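Local coordinates for protein 8-demethyl-8-aminoriboflavin-5'-phosphate synthase (Streptomyces davawensis, PDB 5MLD) that replaces the C-8 methyl group of riboflavin-5'-phosphate by an amino group taken from glutamate, a step in making the antibiotic roseoflavin, at residues K4-N9 and E40-I45; P30-E35 and A194-L199; Y123-G128 and L152-P157; A161-G166 and H182-K187. All coordinates share one frame; numbering follows the deposited sequence.

Interaction 1 (K4-N9 and E40-I45); sequences KALILN and EVVRVI
Ile-7 and Val-41 sit abreast in a parallel ladder that also pairs Leu-6 with Glu-40, Leu-8 with Val-42 and Asn-9 with Arg-43. Five backbone hydrogen bonds zip the edges together. Ile-7 uses both its polar atoms: its N donates to Glu-40 O at 2.9 Å, almost straight at 177°, and its O accepts from Val-42 N at 3.0 Å. After Arg-43 the chain turns into a 3-10 segment, yet Val-44 N still reaches Asn-9 O at 3.2 Å. A water donates to Asn-9 O at 2.7 Å and accepts from Ile-45 N, which ties the strand end to the 3-10 turn.

The apolar contacts lie mainly on the face of Leu-6, Leu-8 and Val-42. Leu-8 and Val-42 run side by side, with Leu-8 CD2 3.8 Å from Val-42 CB. Val-44 lies at about a right angle to Leu-8 and sets its CG1 4.0 Å from Leu-8 CB. With CG anti to its backbone N (chi1 178°), Leu-6 turns CD1 toward the neighbouring strand, 3.5 Å from Glu-40 O. Helix 72-81 covers this face; helix 20-34, which links the two strands, covers the other.

Asn-9 OD1 accepts from Thr-11 N, while Arg-43 NH1 holds Arg-13 O and Ser-17 O. The largely apolar strand pair thus ends in an amide and a guanidinium bonded to the loop that carries FMN-binding Thr-11 and Arg-13.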
loop_
_atom_site.group_PDB
_atom_site.type_symbol
_atom_site.label_atom_id
_atom_site.label_comp_id
_atom_site.label_asym_id
_atom_site.label_seq_id
_atom_site.Cartn_x
_atom_site.Cartn_y
_atom_site.Cartn_z
ATOM N N LYS A 4 16.871 -16.167 -20.886
ATOM C CA LYS A 4 15.694 -16.936 -20.508
ATOM C C LYS A 4 14.755 -16.066 -19.696
ATOM O O LYS A 4 15.195 -15.337 -18.802
ATOM C CB LYS A 4 16.061 -18.177 -19.671
ATOM C CG LYS A 4 17.034 -19.111 -20.356
ATOM C CD LYS A 4 17.557 -20.137 -19.381
ATOM C CE LYS A 4 18.840 -20.759 -19.903
ATOM N NZ LYS A 4 18.715 -22.230 -20.105
ATOM N N ALA A 5 13.459 -16.180 -19.988
ATOM C CA ALA A 5 12.412 -15.540 -19.206
ATOM C C ALA A 5 11.593 -16.621 -18.515
ATOM O O ALA A 5 11.125 -17.556 -19.167
ATOM C CB ALA A 5 11.507 -14.685 -20.091
ATOM N N LEU A 6 11.423 -16.490 -17.205
ATOM C CA LEU A 6 10.640 -17.426 -16.418
ATOM C C LEU A 6 9.379 -16.700 -15.970
ATOM O O LEU A 6 9.466 -15.670 -15.302
ATOM C CB LEU A 6 11.433 -17.934 -15.219
ATOM C CG LEU A 6 10.652 -18.889 -14.313
ATOM C CD1 LEU A 6 10.227 -20.164 -15.083
ATOM C CD2 LEU A 6 11.464 -19.207 -13.084
ATOM N N ILE A 7 8.216 -17.218 -16.358
ATOM C CA ILE A 7 6.931 -16.598 -16.035
ATOM C C ILE A 7 6.231 -17.501 -15.038
ATOM O O ILE A 7 5.978 -18.668 -15.343
ATOM C CB ILE A 7 6.065 -16.393 -17.284
ATOM C CG1 ILE A 7 6.871 -15.629 -18.358
ATOM C CG2 ILE A 7 4.774 -15.653 -16.896
ATOM C CD1 ILE A 7 6.196 -15.531 -19.731
ATOM N N LEU A 8 5.926 -16.976 -13.853
ATOM C CA LEU A 8 5.303 -17.772 -12.793
ATOM C C LEU A 8 3.834 -17.376 -12.706
ATOM O O LEU A 8 3.510 -16.279 -12.249
ATOM C CB LEU A 8 5.995 -17.562 -11.444
ATOM C CG LEU A 8 7.494 -17.867 -11.431
ATOM C CD1 LEU A 8 8.059 -17.635 -10.025
ATOM C CD2 LEU A 8 7.749 -19.291 -11.904
ATOM N N ASN A 9 2.947 -18.258 -13.173
ATOM C CA ASN A 9 1.519 -18.051 -12.970
ATOM C C ASN A 9 1.195 -18.452 -11.537
ATOM O O ASN A 9 1.285 -19.633 -11.181
ATOM C CB ASN A 9 0.696 -18.871 -13.963
ATOM C CG ASN A 9 -0.768 -18.560 -13.862
ATOM O OD1 ASN A 9 -1.219 -18.059 -12.836
ATOM N ND2 ASN A 9 -1.517 -18.840 -14.921
ATOM N N GLU A 40 9.688 -19.921 -20.286
ATOM C CA GLU A 40 9.144 -21.077 -19.589
ATOM C C GLU A 40 8.048 -20.575 -18.669
ATOM O O GLU A 40 8.257 -19.591 -17.956
ATOM C CB GLU A 40 10.221 -21.784 -18.775
ATOM C CG GLU A 40 9.709 -22.979 -18.007
ATOM C CD GLU A 40 10.843 -23.799 -17.434
ATOM O OE1 GLU A 40 11.977 -23.264 -17.334
ATOM O OE2 GLU A 40 10.597 -24.977 -17.094
ATOM N N VAL A 41 6.893 -21.237 -18.679
ATOM C CA VAL A 41 5.786 -20.886 -17.792
ATOM C C VAL A 41 5.673 -21.984 -16.748
ATOM O O VAL A 41 5.621 -23.170 -17.093
ATOM C CB VAL A 41 4.455 -20.728 -18.555
ATOM C CG1 VAL A 41 3.325 -20.335 -17.578
ATOM C CG2 VAL A 41 4.561 -19.722 -19.677
ATOM N N VAL A 42 5.631 -21.599 -15.479
ATOM C CA VAL A 42 5.426 -22.532 -14.376
ATOM C C VAL A 42 4.195 -22.071 -13.617
ATOM O O VAL A 42 4.089 -20.888 -13.277
ATOM C CB VAL A 42 6.652 -22.586 -13.449
ATOM C CG1 VAL A 42 6.327 -23.323 -12.170
ATOM C CG2 VAL A 42 7.817 -23.264 -14.175
ATOM N N ARG A 43 3.245 -22.982 -13.390
ATOM C CA ARG A 43 2.092 -22.652 -12.546
ATOM C C ARG A 43 2.414 -23.190 -11.165
ATOM O O ARG A 43 2.381 -24.401 -10.941
ATOM C CB ARG A 43 0.778 -23.230 -13.067
ATOM C CG ARG A 43 -0.362 -22.758 -12.183
ATOM C CD ARG A 43 -1.728 -23.318 -12.642
ATOM N NE ARG A 43 -2.078 -22.913 -14.006
ATOM C CZ ARG A 43 -3.294 -23.045 -14.526
ATOM N NH1 ARG A 43 -4.267 -23.543 -13.784
ATOM N NH2 ARG A 43 -3.553 -22.664 -15.775
ATOM N N VAL A 44 2.774 -22.284 -10.250
ATOM C CA VAL A 44 3.466 -22.697 -9.040
ATOM C C VAL A 44 2.568 -23.542 -8.143
ATOM O O VAL A 44 3.062 -24.429 -7.439
ATOM C CB VAL A 44 4.024 -21.463 -8.295
ATOM C CG1 VAL A 44 4.958 -20.669 -9.205
ATOM C CG2 VAL A 44 2.904 -20.570 -7.829
ATOM N N ILE A 45 1.249 -23.318 -8.177
ATOM C CA ILE A 45 0.338 -24.079 -7.324
ATOM C C ILE A 45 0.292 -25.552 -7.722
ATOM O O ILE A 45 -0.137 -26.396 -6.922
ATOM C CB ILE A 45 -1.077 -23.453 -7.340
ATOM C CG1 ILE A 45 -1.905 -23.922 -6.141
ATOM C CG2 ILE A 45 -1.837 -23.764 -8.631
ATOM C CD1 ILE A 45 -1.485 -23.318 -4.843
HETATM O O HOH W 1 -0.033 -21.056 -9.350
#

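Interaction 2 (P30-E35 and A194-L199); sequences PLYEKE and ANTSHL
Thr-196 OG1 receives the hydroxyl of Tyr-32 at 2.7 Å, measured from Tyr-32 OH, and is also hydrogen-bonded to Met-192 O one turn back in its own helix. Its chi1 of 56° sets OG1 between the backbone N and the carbonyl carbon, where it can serve both partners. The oxygen lies near the plane of the tyrosine ring, at the edge, and the two side chains meet at about a right angle. Ser-197 OG also comes to the ring edge, 3.5 Å from Tyr-32 CE1; it is hydrogen-bonded to Val-193 O, so it touches the ring as a neighbour in packing.

Glu-35 makes the second part of the contact. Its chain is bent at chi2 (-85°), which lays CB, CG and the carboxylate carbon against Ser-197, with Glu-35 CG 3.5 Å from Ser-197 OG and Glu-35 CD 3.7 Å from Ser-197 CB. A water donates to Glu-35 OE2 at 2.6 Å and to Ala-194 O at 2.7 Å, joining the carboxylate to the second helix. The same carboxylate makes a salt bridge to Arg-201 through OE1.

Here the C-terminal end of helix 20-34 meets helix 183-205, away from the flavin sites, and Tyr-32 also touches Ile-84 and Val-86 of the sheet. The directed bonds are polar, set among side-chain packing contacts: buried hydroxyls lead to a helix carbonyl, and the salt bridge and the water would favour the charged form of the Glu-35 carboxylate.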
loop_
_atom_site.group_PDB
_atom_site.type_symbol
_atom_site.label_atom_id
_atom_site.label_comp_id
_atom_site.label_asym_id
_atom_site.label_seq_id
_atom_site.Cartn_x
_atom_site.Cartn_y
_atom_site.Cartn_z
ATOM N N PRO A 30 4.716 -15.355 -26.915
ATOM C CA PRO A 30 5.233 -15.197 -28.291
ATOM C C PRO A 30 6.006 -13.911 -28.490
ATOM O O PRO A 30 6.911 -13.874 -29.335
ATOM C CB PRO A 30 3.976 -15.235 -29.173
ATOM C CG PRO A 30 2.856 -14.913 -28.256
ATOM C CD PRO A 30 3.248 -15.444 -26.905
ATOM N N LEU A 31 5.691 -12.856 -27.735
ATOM C CA LEU A 31 6.467 -11.625 -27.851
ATOM C C LEU A 31 7.892 -11.822 -27.340
ATOM O O LEU A 31 8.852 -11.356 -27.969
ATOM C CB LEU A 31 5.779 -10.483 -27.106
ATOM C CG LEU A 31 4.409 -10.061 -27.629
ATOM C CD1 LEU A 31 3.797 -9.081 -26.642
ATOM C CD2 LEU A 31 4.500 -9.450 -29.028
ATOM N N TYR A 32 8.061 -12.514 -26.206
ATOM C CA TYR A 32 9.418 -12.806 -25.744
ATOM C C TYR A 32 10.159 -13.672 -26.751
ATOM O O TYR A 32 11.338 -13.429 -27.036
ATOM C CB TYR A 32 9.406 -13.497 -24.380
ATOM C CG TYR A 32 9.331 -12.562 -23.196
ATOM C CD1 TYR A 32 10.303 -11.600 -22.993
ATOM C CD2 TYR A 32 8.276 -12.640 -22.277
ATOM C CE1 TYR A 32 10.243 -10.739 -21.922
ATOM C CE2 TYR A 32 8.207 -11.785 -21.197
ATOM C CZ TYR A 32 9.199 -10.833 -21.019
ATOM O OH TYR A 32 9.152 -9.957 -19.969
ATOM N N GLU A 33 9.478 -14.678 -27.318
ATOM C CA GLU A 33 10.139 -15.556 -28.277
ATOM C C GLU A 33 10.589 -14.785 -29.516
ATOM O O GLU A 33 11.655 -15.080 -30.075
ATOM C CB GLU A 33 9.215 -16.721 -28.651
ATOM C CG GLU A 33 8.877 -17.663 -27.476
ATOM C CD GLU A 33 10.070 -18.471 -26.926
ATOM O OE1 GLU A 33 11.149 -18.486 -27.555
ATOM O OE2 GLU A 33 9.930 -19.119 -25.855
ATOM N N LYS A 34 9.796 -13.798 -29.962
ATOM C CA LYS A 34 10.221 -12.947 -31.077
ATOM C C LYS A 34 11.454 -12.127 -30.720
ATOM O O LYS A 34 12.228 -11.756 -31.613
ATOM C CB LYS A 34 9.108 -11.986 -31.508
ATOM C CG LYS A 34 7.853 -12.618 -32.083
ATOM C CD LYS A 34 6.790 -11.554 -32.315
ATOM C CE LYS A 34 5.496 -12.144 -32.886
ATOM N NZ LYS A 34 5.700 -12.801 -34.219
ATOM N N GLU A 35 11.623 -11.790 -29.432
ATOM C CA GLU A 35 12.822 -11.112 -28.939
ATOM C C GLU A 35 14.031 -12.035 -28.851
ATOM O O GLU A 35 15.119 -11.573 -28.479
ATOM C CB GLU A 35 12.570 -10.503 -27.550
ATOM C CG GLU A 35 11.648 -9.292 -27.533
ATOM C CD GLU A 35 12.387 -7.980 -27.814
ATOM O OE1 GLU A 35 13.620 -8.006 -28.050
ATOM O OE2 GLU A 35 11.734 -6.920 -27.791
ATOM N N ALA A 194 9.077 -5.543 -24.436
ATOM C CA ALA A 194 10.146 -4.823 -25.125
ATOM C C ALA A 194 11.177 -4.292 -24.132
ATOM O O ALA A 194 12.391 -4.412 -24.357
ATOM C CB ALA A 194 9.562 -3.683 -25.958
ATOM N N ASN A 195 10.715 -3.727 -23.019
ATOM C CA ASN A 195 11.632 -3.061 -22.094
ATOM C C ASN A 195 12.379 -4.054 -21.202
ATOM O O ASN A 195 13.585 -3.894 -20.982
ATOM C CB ASN A 195 10.873 -2.041 -21.231
ATOM C CG ASN A 195 10.419 -0.820 -22.003
ATOM O OD1 ASN A 195 10.847 -0.578 -23.133
ATOM N ND2 ASN A 195 9.561 -0.022 -21.380
ATOM N N THR A 196 11.702 -5.093 -20.677
ATOM C CA THR A 196 12.440 -6.104 -19.915
ATOM C C THR A 196 13.471 -6.803 -20.784
ATOM O O THR A 196 14.560 -7.138 -20.311
ATOM C CB THR A 196 11.510 -7.150 -19.300
ATOM O OG1 THR A 196 10.709 -7.759 -20.330
ATOM C CG2 THR A 196 10.611 -6.490 -18.280
ATOM N N SER A 197 13.131 -7.067 -22.044
ATOM C CA SER A 197 14.077 -7.732 -22.941
ATOM C C SER A 197 15.319 -6.877 -23.172
ATOM O O SER A 197 16.449 -7.383 -23.130
ATOM C CB SER A 197 13.403 -8.059 -24.269
ATOM O OG SER A 197 12.333 -8.971 -24.068
ATOM N N HIS A 198 15.123 -5.583 -23.437
ATOM C CA HIS A 198 16.258 -4.687 -23.645
ATOM C C HIS A 198 17.148 -4.632 -22.410
ATOM O O HIS A 198 18.374 -4.786 -22.494
ATOM C CB HIS A 198 15.774 -3.283 -24.007
ATOM C CG HIS A 198 16.894 -2.309 -24.190
ATOM N ND1 HIS A 198 17.654 -2.263 -25.340
ATOM C CD2 HIS A 198 17.414 -1.376 -23.356
ATOM C CE1 HIS A 198 18.577 -1.325 -25.217
ATOM N NE2 HIS A 198 18.460 -0.777 -24.020
ATOM N N LEU A 199 16.549 -4.413 -21.242
ATOM C CA LEU A 199 17.368 -4.291 -20.043
ATOM C C LEU A 199 18.087 -5.594 -19.718
ATOM O O LEU A 199 19.213 -5.571 -19.200
ATOM C CB LEU A 199 16.495 -3.830 -18.879
ATOM C CG LEU A 199 17.157 -3.548 -17.533
ATOM C CD1 LEU A 199 18.224 -2.471 -17.677
ATOM C CD2 LEU A 199 16.118 -3.094 -16.531
HETATM O O HOH W 2 13.244 -4.970 -26.878
#

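Interaction 3 (Y123-G128 and L152-P157); sequences YNKVAG and LGYSVP
This is a short parallel strand pairing, made where strand 154-155 returns beside strand 125-132 after helix 138-152, so that it closes a beta-alpha-beta unit. Two hydrogen bonds carry it: Ser-155 N to Lys-125 O, 2.9 Å and nearly straight at 175°, and Ala-127 N to Ser-155 O at 3.1 Å. At the start of the pairing a water donates to Lys-125 O and Gly-153 O and accepts from Ser-155 OG, tying the two segments together; Ser-155 OG is also hydrogen-bonded to Tyr-208 OH. Gly-153 ends the helix in a Schellman motif with positive phi, and its bare CA lets the tyrosine ring come close, 3.6 Å from Tyr-123 CD1.

Tyr-154 leans over the neighbouring strand, with chi1 of -73° placing CG anti to the carbonyl carbon. Its CE1 lies 3.5 Å from Lys-125 CB, while the ring edge faces Val-126 C, and its CB meets Ala-127 CB at 3.9 Å. On the other face Val-126 CG1 touches Pro-157 CD at 4.0 Å, beneath helix 183-205. The amine of Lys-125 goes on to Arg-80 O and Ala-82 O.

Ala-127 O, buried against Pro-157 CD at 3.6 Å, has no polar partner: proline offers no N-H, so the ladder stops there.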
loop_
_atom_site.group_PDB
_atom_site.type_symbol
_atom_site.label_atom_id
_atom_site.label_comp_id
_atom_site.label_asym_id
_atom_site.label_seq_id
_atom_site.Cartn_x
_atom_site.Cartn_y
_atom_site.Cartn_z
ATOM N N TYR A 123 21.293 -10.571 -8.367
ATOM C CA TYR A 123 21.785 -9.373 -9.037
ATOM C C TYR A 123 21.908 -9.585 -10.542
ATOM O O TYR A 123 22.175 -10.692 -11.020
ATOM C CB TYR A 123 23.143 -8.961 -8.457
ATOM C CG TYR A 123 23.038 -7.720 -7.586
ATOM C CD1 TYR A 123 22.322 -7.749 -6.400
ATOM C CD2 TYR A 123 23.656 -6.534 -7.949
ATOM C CE1 TYR A 123 22.213 -6.630 -5.603
ATOM C CE2 TYR A 123 23.558 -5.409 -7.160
ATOM C CZ TYR A 123 22.838 -5.459 -5.991
ATOM O OH TYR A 123 22.720 -4.345 -5.193
ATOM N N ASN A 124 21.706 -8.494 -11.287
ATOM C CA ASN A 124 21.792 -8.407 -12.743
ATOM C C ASN A 124 20.645 -9.085 -13.462
ATOM O O ASN A 124 20.708 -9.256 -14.693
ATOM C CB ASN A 124 23.126 -8.947 -13.254
ATOM C CG ASN A 124 24.262 -8.256 -12.582
ATOM O OD1 ASN A 124 24.404 -7.049 -12.724
ATOM N ND2 ASN A 124 25.027 -8.986 -11.779
ATOM N N LYS A 125 19.592 -9.460 -12.745
ATOM C CA LYS A 125 18.394 -9.977 -13.391
ATOM C C LYS A 125 17.353 -8.867 -13.524
ATOM O O LYS A 125 17.494 -7.766 -12.981
ATOM C CB LYS A 125 17.858 -11.179 -12.608
ATOM C CG LYS A 125 18.855 -12.336 -12.563
ATOM C CD LYS A 125 18.333 -13.439 -11.664
ATOM C CE LYS A 125 19.323 -14.580 -11.597
ATOM N NZ LYS A 125 19.567 -15.167 -12.928
ATOM N N VAL A 126 16.310 -9.148 -14.295
ATOM C CA VAL A 126 15.297 -8.148 -14.624
ATOM C C VAL A 126 13.936 -8.720 -14.266
ATOM O O VAL A 126 13.687 -9.912 -14.480
ATOM C CB VAL A 126 15.356 -7.762 -16.118
ATOM C CG1 VAL A 126 14.198 -6.862 -16.491
ATOM C CG2 VAL A 126 16.681 -7.075 -16.443
ATOM N N ALA A 127 13.070 -7.882 -13.700
ATOM C CA ALA A 127 11.735 -8.288 -13.283
ATOM C C ALA A 127 10.668 -7.561 -14.088
ATOM O O ALA A 127 10.808 -6.377 -14.418
ATOM C CB ALA A 127 11.508 -8.028 -11.788
ATOM N N GLY A 128 9.598 -8.297 -14.401
ATOM C CA GLY A 128 8.392 -7.710 -14.936
ATOM C C GLY A 128 7.200 -8.314 -14.223
ATOM O O GLY A 128 7.334 -9.239 -13.417
ATOM N N LEU A 152 16.059 -7.807 -3.727
ATOM C CA LEU A 152 16.796 -9.039 -3.973
ATOM C C LEU A 152 17.880 -8.891 -5.026
ATOM O O LEU A 152 18.773 -9.743 -5.105
ATOM C CB LEU A 152 15.831 -10.149 -4.412
ATOM C CG LEU A 152 14.706 -10.522 -3.457
ATOM C CD1 LEU A 152 13.867 -11.637 -4.074
ATOM C CD2 LEU A 152 15.269 -10.935 -2.083
ATOM N N GLY A 153 17.813 -7.864 -5.863
ATOM C CA GLY A 153 18.800 -7.749 -6.918
ATOM C C GLY A 153 18.239 -7.483 -8.298
ATOM O O GLY A 153 19.013 -7.237 -9.231
ATOM N N TYR A 154 16.911 -7.522 -8.448
ATOM C CA TYR A 154 16.283 -7.295 -9.742
ATOM C C TYR A 154 16.268 -5.820 -10.111
ATOM O O TYR A 154 16.040 -4.951 -9.267
ATOM C CB TYR A 154 14.841 -7.833 -9.749
ATOM C CG TYR A 154 14.783 -9.337 -9.791
ATOM C CD1 TYR A 154 14.818 -10.014 -11.005
ATOM C CD2 TYR A 154 14.682 -10.081 -8.616
ATOM C CE1 TYR A 154 14.784 -11.394 -11.051
ATOM C CE2 TYR A 154 14.645 -11.466 -8.655
ATOM C CZ TYR A 154 14.702 -12.111 -9.884
ATOM O OH TYR A 154 14.675 -13.485 -9.938
ATOM N N SER A 155 16.491 -5.546 -11.391
ATOM C CA SER A 155 16.287 -4.223 -11.963
ATOM C C SER A 155 14.940 -4.184 -12.665
ATOM O O SER A 155 14.502 -5.178 -13.257
ATOM C CB SER A 155 17.390 -3.872 -12.963
ATOM O OG SER A 155 18.652 -3.877 -12.327
ATOM N N VAL A 156 14.287 -3.032 -12.610
ATOM C CA VAL A 156 12.947 -2.873 -13.149
ATOM C C VAL A 156 13.010 -1.804 -14.232
ATOM O O VAL A 156 13.353 -0.653 -13.942
ATOM C CB VAL A 156 11.940 -2.494 -12.052
ATOM C CG1 VAL A 156 10.508 -2.484 -12.608
ATOM C CG2 VAL A 156 12.057 -3.480 -10.896
ATOM N N PRO A 157 12.692 -2.133 -15.479
ATOM C CA PRO A 157 12.651 -1.130 -16.533
ATOM C C PRO A 157 11.403 -0.279 -16.392
ATOM O O PRO A 157 10.540 -0.585 -15.554
ATOM C CB PRO A 157 12.610 -1.978 -17.815
ATOM C CG PRO A 157 11.900 -3.231 -17.396
ATOM C CD PRO A 157 12.189 -3.445 -15.928
HETATM O O HOH W 3 19.606 -6.358 -11.784
#

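Interaction 4 (A161-G166 and H182-K187); sequences AAYWLG and HFHTNK
Trp-164 and His-182 both carry CG anti to the backbone N, and these torsions swing the two rings together between strand and helix. The indole presents its edge to the imidazole: its five-membered ring is 4.9 Å from the His-182 ring, centre to centre, with the planes at 76°. Trp-164 NE1 stands over one face of the imidazole, offset toward the rim, and lies 3.7 Å from His-182 CG. His-182 is the N-cap residue of helix 183-205, and its NE2 is hydrogen-bonded to Ala-168 O of the fourth subunit.

Next to the ring pair, Thr-185 OG1 donates to Tyr-163 O at 2.7 Å, well off the line of the carbonyl, at a C=O...O angle of 132°. Thr-185 OG1 also sits at the indole edge, 3.5 Å from Trp-164 CD1. Tyr-163 turns the other way, and one water bridges Tyr-163 OH (2.8 Å) and His-184 NE2 (2.9 Å); Glu-135 of the fourth subunit also bonds this hydroxyl.

The helix packs on the sheet roughly antiparallel to strand 161-164 (154°), consistent with the flavodoxin-like alpha/beta fold. Trp-164 packs near FMN-binding Cys-132, which places the contact close to the flavin pocket and at the tetramer interface.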
loop_
_atom_site.group_PDB
_atom_site.type_symbol
_atom_site.label_atom_id
_atom_site.label_comp_id
_atom_site.label_asym_id
_atom_site.label_seq_id
_atom_site.Cartn_x
_atom_site.Cartn_y
_atom_site.Cartn_z
ATOM N N ALA A 161 5.042 -3.276 -15.643
ATOM C CA ALA A 161 3.881 -3.970 -15.087
ATOM C C ALA A 161 2.689 -3.804 -16.019
ATOM O O ALA A 161 2.229 -2.678 -16.240
ATOM C CB ALA A 161 3.540 -3.427 -13.700
ATOM N N ALA A 162 2.189 -4.921 -16.560
ATOM C CA ALA A 162 1.011 -4.937 -17.419
ATOM C C ALA A 162 -0.122 -5.683 -16.723
ATOM O O ALA A 162 0.119 -6.645 -15.994
ATOM C CB ALA A 162 1.315 -5.605 -18.757
ATOM N N TYR A 163 -1.364 -5.254 -16.964
ATOM C CA TYR A 163 -2.460 -5.745 -16.138
ATOM C C TYR A 163 -3.783 -5.577 -16.872
ATOM O O TYR A 163 -3.893 -4.813 -17.836
ATOM C CB TYR A 163 -2.491 -5.014 -14.782
ATOM C CG TYR A 163 -2.693 -3.532 -14.937
ATOM C CD1 TYR A 163 -1.615 -2.686 -15.116
ATOM C CD2 TYR A 163 -3.967 -2.975 -14.937
ATOM C CE1 TYR A 163 -1.788 -1.345 -15.289
ATOM C CE2 TYR A 163 -4.153 -1.615 -15.100
ATOM C CZ TYR A 163 -3.051 -0.807 -15.290
ATOM O OH TYR A 163 -3.189 0.545 -15.471
ATOM N N TRP A 164 -4.793 -6.308 -16.388
ATOM C CA TRP A 164 -6.176 -6.116 -16.787
ATOM C C TRP A 164 -7.028 -5.955 -15.533
ATOM O O TRP A 164 -6.827 -6.657 -14.546
ATOM C CB TRP A 164 -6.704 -7.300 -17.620
ATOM C CG TRP A 164 -8.118 -7.085 -18.136
ATOM C CD1 TRP A 164 -8.472 -6.545 -19.336
ATOM C CD2 TRP A 164 -9.341 -7.417 -17.465
ATOM N NE1 TRP A 164 -9.837 -6.504 -19.457
ATOM C CE2 TRP A 164 -10.400 -7.049 -18.325
ATOM C CE3 TRP A 164 -9.644 -8.001 -16.229
ATOM C CZ2 TRP A 164 -11.749 -7.231 -17.983
ATOM C CZ3 TRP A 164 -10.986 -8.186 -15.883
ATOM C CH2 TRP A 164 -12.024 -7.803 -16.758
ATOM N N LEU A 165 -7.963 -5.020 -15.587
ATOM C CA LEU A 165 -8.980 -4.829 -14.564
ATOM C C LEU A 165 -10.270 -4.435 -15.260
ATOM O O LEU A 165 -10.244 -3.721 -16.266
ATOM C CB LEU A 165 -8.621 -3.708 -13.558
ATOM C CG LEU A 165 -7.278 -3.773 -12.831
ATOM C CD1 LEU A 165 -7.133 -2.423 -12.140
ATOM C CD2 LEU A 165 -7.223 -4.933 -11.863
ATOM N N GLY A 166 -11.401 -4.884 -14.715
ATOM C CA GLY A 166 -12.671 -4.308 -15.095
ATOM C C GLY A 166 -13.027 -3.073 -14.265
ATOM O O GLY A 166 -12.215 -2.560 -13.482
ATOM N N HIS A 182 -8.467 -6.117 -25.049
ATOM C CA HIS A 182 -8.444 -4.863 -24.306
ATOM C C HIS A 182 -7.188 -4.097 -24.715
ATOM O O HIS A 182 -6.064 -4.528 -24.427
ATOM C CB HIS A 182 -8.495 -5.129 -22.802
ATOM C CG HIS A 182 -8.862 -3.931 -21.987
ATOM N ND1 HIS A 182 -10.049 -3.250 -22.156
ATOM C CD2 HIS A 182 -8.186 -3.280 -21.011
ATOM C CE1 HIS A 182 -10.091 -2.233 -21.311
ATOM N NE2 HIS A 182 -8.977 -2.237 -20.597
ATOM N N PHE A 183 -7.390 -2.955 -25.380
ATOM C CA PHE A 183 -6.288 -2.207 -25.983
ATOM C C PHE A 183 -5.240 -1.839 -24.946
ATOM O O PHE A 183 -4.039 -2.039 -25.159
ATOM C CB PHE A 183 -6.825 -0.936 -26.666
ATOM C CG PHE A 183 -5.748 0.032 -27.107
ATOM C CD1 PHE A 183 -4.943 -0.258 -28.203
ATOM C CD2 PHE A 183 -5.543 1.227 -26.428
ATOM C CE1 PHE A 183 -3.933 0.628 -28.612
ATOM C CE2 PHE A 183 -4.546 2.128 -26.834
ATOM C CZ PHE A 183 -3.743 1.822 -27.937
ATOM N N HIS A 184 -5.679 -1.288 -23.814
ATOM C CA HIS A 184 -4.721 -0.782 -22.840
ATOM C C HIS A 184 -3.851 -1.911 -22.299
ATOM O O HIS A 184 -2.622 -1.775 -22.228
ATOM C CB HIS A 184 -5.470 -0.056 -21.720
ATOM C CG HIS A 184 -4.575 0.681 -20.771
ATOM N ND1 HIS A 184 -4.103 1.951 -21.026
ATOM C CD2 HIS A 184 -4.069 0.326 -19.565
ATOM C CE1 HIS A 184 -3.359 2.355 -20.011
ATOM N NE2 HIS A 184 -3.321 1.385 -19.113
ATOM N N THR A 185 -4.463 -3.057 -21.972
ATOM C CA THR A 185 -3.691 -4.211 -21.511
ATOM C C THR A 185 -2.740 -4.696 -22.598
ATOM O O THR A 185 -1.566 -4.978 -22.335
ATOM C CB THR A 185 -4.623 -5.342 -21.082
ATOM O OG1 THR A 185 -5.443 -4.881 -20.001
ATOM C CG2 THR A 185 -3.837 -6.565 -20.614
ATOM N N ASN A 186 -3.233 -4.798 -23.828
ATOM C CA ASN A 186 -2.389 -5.335 -24.887
ATOM C C ASN A 186 -1.200 -4.426 -25.154
ATOM O O ASN A 186 -0.083 -4.904 -25.403
ATOM C CB ASN A 186 -3.210 -5.559 -26.149
ATOM C CG ASN A 186 -3.958 -6.880 -26.115
ATOM O OD1 ASN A 186 -3.485 -7.853 -25.510
ATOM N ND2 ASN A 186 -5.123 -6.925 -26.760
ATOM N N LYS A 187 -1.394 -3.117 -25.054
ATOM C CA LYS A 187 -0.248 -2.244 -25.281
ATOM C C LYS A 187 0.709 -2.289 -24.092
ATOM O O LYS A 187 1.928 -2.302 -24.286
ATOM C CB LYS A 187 -0.704 -0.816 -25.609
ATOM C CG LYS A 187 -0.674 0.223 -24.502
ATOM C CD LYS A 187 -1.195 1.565 -25.037
ATOM C CE LYS A 187 -1.495 2.559 -23.931
ATOM N NZ LYS A 187 -2.231 3.748 -24.462
HETATM O O HOH W 4 -2.029 2.653 -16.903
#

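All four contacts are largely buried, but interactions 1 and 3 lie nearer the chain's centre (about 13 and 9 Å, centre to centre) than interactions 2 and 4 (about 19 and 20 Å). Interactions 1 and 3 are parallel strand pairings within one sheet, each closing a beta-alpha-beta unit through backbone bonds, with aliphatic packing in interaction 1 and tyrosine rings as well in interaction 3. Interactions 2 and 4 both use helix 183-205 and work through side-chain hydroxyls, rings and waters. Interaction 2 sets it against helix 20-34, the connection inside the unit of interaction 1, and touches interaction 3 directly. Interaction 4, though far out, meets three other subunits; interactions 2 and 3 share the third.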